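Isoaspartyl dipeptidase (PDB 7CDH) probably hydrolyses isoaspartyl (beta-aspartyl) dipeptides as a zinc-dependent peptidase of the amidohydrolase superfamily, consistent with a part in protein repair. Local coordinates at residues A[60-65]-A[78-83]; A[90-95]-A[122-127]; A[282-287]-A[305-310]. All blocks are in the same frame, centred on the assembly; numbering follows the deposited sequence.

Contact 1: residues A[60-65]-A[78-83]. With ZN (zinc ion), chain L.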
# COMPACT_ATOMS: atom_id res chain seq x y z
N PRO A 60 10.40 -7.90 -34.96
CA PRO A 60 9.42 -7.77 -33.87
C PRO A 60 9.82 -8.33 -32.50
O PRO A 60 8.98 -8.48 -31.63
CB PRO A 60 8.28 -8.63 -34.44
CG PRO A 60 9.04 -9.77 -35.10
CD PRO A 60 10.17 -9.07 -35.82
N HIS A 61 11.08 -8.67 -32.31
CA HIS A 61 11.57 -9.23 -31.02
C HIS A 61 13.06 -8.93 -30.81
O HIS A 61 13.90 -9.74 -31.24
CB HIS A 61 11.24 -10.71 -31.00
CG HIS A 61 11.59 -11.33 -29.70
ND1 HIS A 61 10.66 -11.52 -28.71
CD2 HIS A 61 12.77 -11.76 -29.21
CE1 HIS A 61 11.24 -12.08 -27.68
NE2 HIS A 61 12.54 -12.20 -27.94
N VAL A 62 13.37 -7.79 -30.17
CA VAL A 62 14.76 -7.33 -29.84
C VAL A 62 14.87 -6.91 -28.37
O VAL A 62 14.04 -6.15 -27.89
CB VAL A 62 15.19 -6.18 -30.77
CG1 VAL A 62 16.61 -5.75 -30.48
CG2 VAL A 62 15.04 -6.60 -32.21
N HIS A 63 15.88 -7.41 -27.68
CA HIS A 63 16.19 -6.97 -26.30
C HIS A 63 16.99 -5.69 -26.41
O HIS A 63 18.15 -5.77 -26.19
CB HIS A 63 16.89 -8.08 -25.53
CG HIS A 63 15.98 -9.25 -25.36
ND1 HIS A 63 14.92 -9.22 -24.50
CD2 HIS A 63 15.93 -10.46 -25.97
CE1 HIS A 63 14.28 -10.39 -24.55
NE2 HIS A 63 14.87 -11.16 -25.44
N ILE A 64 16.34 -4.58 -26.77
CA ILE A 64 17.03 -3.30 -27.05
C ILE A 64 17.86 -2.80 -25.85
O ILE A 64 18.87 -2.07 -26.09
CB ILE A 64 16.03 -2.25 -27.54
CG1 ILE A 64 14.96 -1.85 -26.52
CG2 ILE A 64 15.40 -2.72 -28.84
CD1 ILE A 64 14.03 -0.72 -27.03
N THR A 65 17.50 -3.14 -24.60
CA THR A 65 18.24 -2.63 -23.42
C THR A 65 19.36 -3.60 -23.00
O THR A 65 20.13 -3.26 -22.11
CB THR A 65 17.35 -2.35 -22.21
OG1 THR A 65 16.84 -3.58 -21.72
CG2 THR A 65 16.24 -1.38 -22.55
N PRO A 78 25.15 -6.29 -23.63
CA PRO A 78 25.05 -4.86 -23.84
C PRO A 78 23.73 -4.48 -24.54
O PRO A 78 23.07 -5.32 -25.08
CB PRO A 78 26.29 -4.49 -24.68
CG PRO A 78 26.89 -5.78 -25.17
CD PRO A 78 26.22 -6.92 -24.42
N GLU A 79 23.41 -3.19 -24.49
CA GLU A 79 22.22 -2.62 -25.16
C GLU A 79 22.47 -2.61 -26.68
O GLU A 79 23.59 -2.82 -27.11
CB GLU A 79 21.85 -1.28 -24.50
CG GLU A 79 22.69 -0.08 -24.87
CD GLU A 79 22.10 1.26 -24.42
OE1 GLU A 79 20.97 1.25 -23.90
OE2 GLU A 79 22.76 2.31 -24.58
N LEU A 80 21.41 -2.50 -27.47
CA LEU A 80 21.46 -2.47 -28.95
C LEU A 80 22.14 -1.18 -29.38
O LEU A 80 21.82 -0.15 -28.78
CB LEU A 80 20.03 -2.46 -29.46
CG LEU A 80 19.91 -2.45 -30.98
CD1 LEU A 80 20.38 -3.78 -31.54
CD2 LEU A 80 18.50 -2.15 -31.40
N LYS A 81 22.99 -1.21 -30.40
CA LYS A 81 23.50 0.05 -31.01
C LYS A 81 22.63 0.35 -32.24
O LYS A 81 22.35 -0.59 -32.99
CB LYS A 81 24.97 -0.07 -31.40
CG LYS A 81 25.85 -0.94 -30.51
CD LYS A 81 26.80 -0.15 -29.60
CE LYS A 81 28.16 0.15 -30.22
NZ LYS A 81 28.76 -1.05 -30.86
N ILE A 82 22.19 1.60 -32.44
CA ILE A 82 21.40 1.94 -33.64
C ILE A 82 22.20 1.63 -34.90
O ILE A 82 21.60 1.16 -35.89
CB ILE A 82 20.90 3.39 -33.67
CG1 ILE A 82 19.97 3.52 -34.88
CG2 ILE A 82 22.04 4.41 -33.71
CD1 ILE A 82 18.87 4.54 -34.70
N SER A 83 23.51 1.88 -34.89
CA SER A 83 24.42 1.56 -36.02
C SER A 83 24.28 0.08 -36.44
O SER A 83 24.39 -0.16 -37.64
CB SER A 83 25.83 1.94 -35.68
OG SER A 83 26.45 0.93 -34.90
ZN ZN L . 13.79 -12.97 -26.43
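Segments 60-65 and 78-83 come closest where Ile64 CA lies 4.9 Å from Leu80 CA and Thr65 CA 4.3 Å from Glu79 CA, and a single backbone bond joins the two: Leu80 N gives its hydrogen to Ile64 O at 2.9 Å. The N-H points almost straight at the oxygen (172°), although the nitrogen sits well above the carbonyl plane. Segment 60-65 carries the HxH motif at the end of the first barrel strand of the amidohydrolase TIM barrel, with His61 and His63 both bound through NE2 to one zinc ion; Glu156 and Asp285 complete that ion's protein ligands. Between the histidines Val62 points toward segment 78-83, away from the metal. Its CG1 meets Leu80 CD2 at 4.2 Å, the two side chains crossing at about a right angle. Leu80 holds CG anti to its own N (chi1 -179°), which carries CD2 to Val62; the same methyl touches Ile64 CG2 at 4.1 Å. The Ile64 side chain also packs on Leu109 and Ala113 of helix 106-118. At the more open end the methylene of Glu79 lies across two carbonyls, CB being 3.5 Å from both Ile64 O and Thr65 O.

Contact 2: residues A[90-95]-A[122-127]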
# COMPACT_ATOMS: atom_id res chain seq x y z
N VAL A 90 17.33 -3.07 -40.62
CA VAL A 90 16.18 -3.03 -39.66
C VAL A 90 15.82 -1.58 -39.35
O VAL A 90 16.65 -0.89 -38.75
CB VAL A 90 16.54 -3.81 -38.40
CG1 VAL A 90 15.44 -3.70 -37.36
CG2 VAL A 90 16.84 -5.27 -38.74
N THR A 91 14.64 -1.13 -39.76
CA THR A 91 14.16 0.26 -39.57
C THR A 91 13.08 0.29 -38.48
O THR A 91 12.65 1.37 -38.08
CB THR A 91 13.63 0.85 -40.89
OG1 THR A 91 12.69 -0.03 -41.51
CG2 THR A 91 14.74 1.14 -41.88
N THR A 92 12.56 -0.85 -38.09
CA THR A 92 11.54 -0.92 -37.04
C THR A 92 11.92 -2.06 -36.12
O THR A 92 12.29 -3.15 -36.62
CB THR A 92 10.13 -1.08 -37.58
OG1 THR A 92 9.82 0.09 -38.34
CG2 THR A 92 9.12 -1.26 -36.47
N VAL A 93 11.83 -1.79 -34.82
CA VAL A 93 12.19 -2.74 -33.74
C VAL A 93 11.06 -2.74 -32.73
O VAL A 93 10.46 -1.71 -32.50
CB VAL A 93 13.56 -2.30 -33.20
CG1 VAL A 93 13.71 -2.46 -31.71
CG2 VAL A 93 14.67 -3.02 -33.93
N VAL A 94 10.74 -3.90 -32.20
CA VAL A 94 9.82 -4.07 -31.06
C VAL A 94 10.65 -4.65 -29.93
O VAL A 94 11.18 -5.80 -30.12
CB VAL A 94 8.62 -4.97 -31.39
CG1 VAL A 94 7.61 -4.89 -30.26
CG2 VAL A 94 7.95 -4.57 -32.68
N GLY A 95 10.81 -3.85 -28.87
CA GLY A 95 11.69 -4.14 -27.72
C GLY A 95 10.91 -4.79 -26.60
O GLY A 95 9.78 -4.35 -26.31
N ASN A 122 12.29 3.40 -35.75
CA ASN A 122 10.86 3.31 -35.35
C ASN A 122 10.82 2.21 -34.31
O ASN A 122 11.43 1.11 -34.60
CB ASN A 122 9.92 2.89 -36.49
CG ASN A 122 10.10 3.73 -37.73
OD1 ASN A 122 9.46 4.78 -37.88
ND2 ASN A 122 10.98 3.29 -38.62
N THR A 123 10.21 2.47 -33.15
CA THR A 123 10.31 1.57 -31.97
C THR A 123 8.95 1.41 -31.31
O THR A 123 8.22 2.41 -31.21
CB THR A 123 11.28 2.12 -30.93
OG1 THR A 123 10.76 3.38 -30.48
CG2 THR A 123 12.64 2.33 -31.51
N PHE A 124 8.70 0.21 -30.81
CA PHE A 124 7.54 -0.11 -29.96
C PHE A 124 8.06 -1.05 -28.89
O PHE A 124 9.14 -1.64 -29.07
CB PHE A 124 6.39 -0.73 -30.77
CG PHE A 124 6.03 0.09 -31.97
CD1 PHE A 124 6.71 -0.05 -33.16
CD2 PHE A 124 5.07 1.09 -31.88
CE1 PHE A 124 6.46 0.79 -34.23
CE2 PHE A 124 4.75 1.87 -32.98
CZ PHE A 124 5.47 1.74 -34.15
N ILE A 125 7.33 -1.17 -27.80
CA ILE A 125 7.79 -2.04 -26.70
C ILE A 125 6.61 -2.89 -26.27
O ILE A 125 5.48 -2.50 -26.51
CB ILE A 125 8.40 -1.18 -25.57
CG1 ILE A 125 7.36 -0.30 -24.88
CG2 ILE A 125 9.54 -0.33 -26.11
CD1 ILE A 125 7.87 0.31 -23.61
N TYR A 126 6.91 -4.00 -25.64
CA TYR A 126 6.01 -4.73 -24.74
C TYR A 126 6.19 -4.21 -23.31
O TYR A 126 7.27 -3.74 -22.95
CB TYR A 126 6.37 -6.21 -24.77
CG TYR A 126 6.21 -6.89 -26.10
CD1 TYR A 126 5.00 -7.44 -26.46
CD2 TYR A 126 7.27 -7.06 -26.97
CE1 TYR A 126 4.85 -8.14 -27.64
CE2 TYR A 126 7.14 -7.75 -28.16
CZ TYR A 126 5.92 -8.30 -28.49
OH TYR A 126 5.74 -8.99 -29.63
N THR A 127 5.15 -4.37 -22.52
CA THR A 127 5.20 -4.34 -21.04
C THR A 127 5.38 -5.78 -20.60
O THR A 127 5.41 -6.66 -21.48
CB THR A 127 3.98 -3.66 -20.44
OG1 THR A 127 4.30 -3.74 -19.06
CG2 THR A 127 2.66 -4.34 -20.71
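Thr91 O is gripped twice by one residue, Asn122, whose backbone N and side-chain ND2 reach it from opposite faces of its carbonyl plane. The side-chain hydrogen bond is the shorter, 2.6 Å from ND2 to Thr91 O, and the oxygen lies close to the plane of the asparagine amide. Asn122 swings CG to the side of its own N (chi1 -52°), and this lets both donors converge on one acceptor. Strands 90-95 and 122-127 are neighbouring parallel strands of the TIM barrel, joined through helix 106-118 as a beta-alpha-beta unit, and the axes of these short segments differ in direction by 16°. From the asparagine onward the ladder is regular: Val93 N binds Asn122 O, Phe124 N binds Val93 O, Gly95 N binds Phe124 O at 2.8 Å, and Tyr126 N binds Gly95 O.

Thr92, Val94, Asn122 and Phe124 share one face of the sheet. There Thr92 CG2 comes to the edge of the Phe124 ring, near its plane, 4.0 Å from CE1. Ile152 of strand 151-159 packs on Val94, Phe124 and Tyr126. On the other face Ile125 lies against Leu109 and Ala113 of the connecting helix, while Thr123 OG1 bonds to Ala113 O and to Lys150. The Tyr126 ring reaches back beside Val94: its CD2 and CE2 atoms approach Val94 CG1 obliquely, with CE2 3.6 Å from that methyl.

Contact 3: residues A[282-287]-A[305-310]. With ZN (zinc ion), chain L.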
# COMPACT_ATOMS: atom_id res chain seq x y z
N ILE A 282 9.94 -13.79 -38.79
CA ILE A 282 11.23 -14.06 -38.11
C ILE A 282 11.65 -12.85 -37.25
O ILE A 282 11.21 -11.68 -37.52
CB ILE A 282 12.30 -14.44 -39.14
CG1 ILE A 282 12.58 -13.32 -40.13
CG2 ILE A 282 11.91 -15.74 -39.82
CD1 ILE A 282 13.86 -13.51 -40.92
N SER A 283 12.49 -13.13 -36.26
CA SER A 283 13.05 -12.11 -35.34
C SER A 283 14.49 -12.48 -34.95
O SER A 283 14.82 -13.69 -34.88
CB SER A 283 12.15 -11.97 -34.14
OG SER A 283 12.16 -13.15 -33.35
N SER A 284 15.32 -11.48 -34.67
CA SER A 284 16.75 -11.72 -34.32
C SER A 284 16.84 -12.30 -32.93
O SER A 284 17.75 -13.15 -32.70
CB SER A 284 17.55 -10.47 -34.39
OG SER A 284 16.91 -9.43 -33.67
N ASP A 285 15.95 -11.86 -32.05
CA ASP A 285 16.18 -11.97 -30.58
C ASP A 285 17.48 -11.23 -30.25
O ASP A 285 18.33 -11.77 -29.53
CB ASP A 285 16.24 -13.44 -30.18
CG ASP A 285 15.83 -13.65 -28.74
OD1 ASP A 285 15.38 -12.68 -28.16
OD2 ASP A 285 15.90 -14.80 -28.24
N GLY A 286 17.67 -10.06 -30.86
CA GLY A 286 18.94 -9.34 -30.81
C GLY A 286 19.28 -8.97 -29.38
O GLY A 286 18.34 -8.60 -28.67
N GLN A 287 20.57 -9.04 -29.02
CA GLN A 287 21.13 -8.84 -27.64
C GLN A 287 20.68 -9.96 -26.69
O GLN A 287 21.07 -9.93 -25.52
CB GLN A 287 20.77 -7.46 -27.11
CG GLN A 287 21.03 -6.37 -28.13
CD GLN A 287 22.44 -6.45 -28.67
OE1 GLN A 287 22.67 -6.57 -29.88
NE2 GLN A 287 23.40 -6.41 -27.78
N GLY A 305 22.29 -12.72 -29.69
CA GLY A 305 21.53 -12.33 -30.88
C GLY A 305 22.10 -11.06 -31.53
O GLY A 305 22.40 -10.11 -30.80
N SER A 306 22.20 -11.03 -32.87
CA SER A 306 22.43 -9.82 -33.69
C SER A 306 21.19 -9.54 -34.55
O SER A 306 20.63 -10.50 -35.05
CB SER A 306 23.68 -9.93 -34.54
OG SER A 306 24.01 -8.65 -35.10
N VAL A 307 20.80 -8.28 -34.68
CA VAL A 307 19.73 -7.85 -35.61
C VAL A 307 20.18 -8.15 -37.06
O VAL A 307 19.29 -8.23 -37.94
CB VAL A 307 19.33 -6.38 -35.43
CG1 VAL A 307 18.66 -6.15 -34.09
CG2 VAL A 307 20.51 -5.45 -35.59
N SER A 308 21.48 -8.33 -37.30
CA SER A 308 22.04 -8.79 -38.61
C SER A 308 21.41 -10.14 -39.01
O SER A 308 21.31 -10.43 -40.23
CB SER A 308 23.55 -8.83 -38.60
OG SER A 308 24.03 -9.99 -37.93
N ALA A 309 20.93 -10.92 -38.04
CA ALA A 309 20.31 -12.22 -38.35
C ALA A 309 19.15 -12.08 -39.34
O ALA A 309 18.83 -13.07 -40.00
CB ALA A 309 19.86 -12.89 -37.08
N VAL A 310 18.50 -10.93 -39.45
CA VAL A 310 17.22 -10.86 -40.19
C VAL A 310 17.54 -10.92 -41.70
O VAL A 310 16.95 -11.77 -42.42
CB VAL A 310 16.39 -9.64 -39.81
CG1 VAL A 310 15.32 -9.35 -40.86
CG2 VAL A 310 15.74 -9.83 -38.44
ZN ZN L . 13.79 -12.97 -26.43
O HOH W 1 22.03 -6.85 -32.55
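Ser284 is wedged against the turn that leads into helix 309-318, and this is the close-packed part of the contact. Its CB lies 3.2 Å from Ser306 O and 3.6 Å from Val307 CA, and its OG faces Val307 CG1. With OG between the backbone N and the carbonyl carbon (chi1 49°), the hydroxyl stands over the valine; it hydrogen-bonds to Asp59 OD2 and also takes a weak bond from Gly286 N. Further back along the strand Ile282 CD1 reaches Val310 O, and Ile282 CD1 lies 4.4 Å from Val310 CG1. Gly305 packs against the backbone of Asp285 and Gly286, where its CA points a hydrogen at Asp285 O. Gln287 N closes this part by donating to Gly305 O at 2.8 Å, arriving from above the carbonyl plane.

Segment 282-287 begins in barrel strand 280-283 and, as in other amidohydrolases, the metal-binding aspartate follows at the strand's C-terminal end. Asp285 OD1 binds the zinc ion at 2.4 Å alongside His61, His63 and Glu156, its carboxylate directed off the strand end and not into segment 305-310.

Beside the Gln287 side chain the fit is looser and water takes part. That side chain bends at chi2 (-52°) and brings its amide round beside segment 305-310. A water donates to Gln287 OE1 and accepts from Val307 N, thus bridging the segments, while Gln287 NE2 turns to Pro78 O. On the partly exposed side of segment 305-310, Ser306 and Ser308 share a weak hydroxyl bond 3.1 Å long from OG to OG.

All three contacts lie in the amidohydrolase TIM barrel, and along the chain they follow in series, 1, 2, 3, each closing before the next opens. The centre of contact 1 is about 9 Å from those of contacts 2 and 3, which are themselves about 13 Å apart. Contact 1 is the shared neighbour, touching both: Val62 N probably bonds to Val94 O of strand 90-95, and His63 N to Gly286 O. Contacts 1 and 3 supply three of the four protein ligands of one zinc ion, His61, His63 and Asp285. Contact 2 gives no ligand but joins two adjacent strands of the barrel wall, with Ile64 packing on Val93. Residues far apart in sequence thus converge on one metal site.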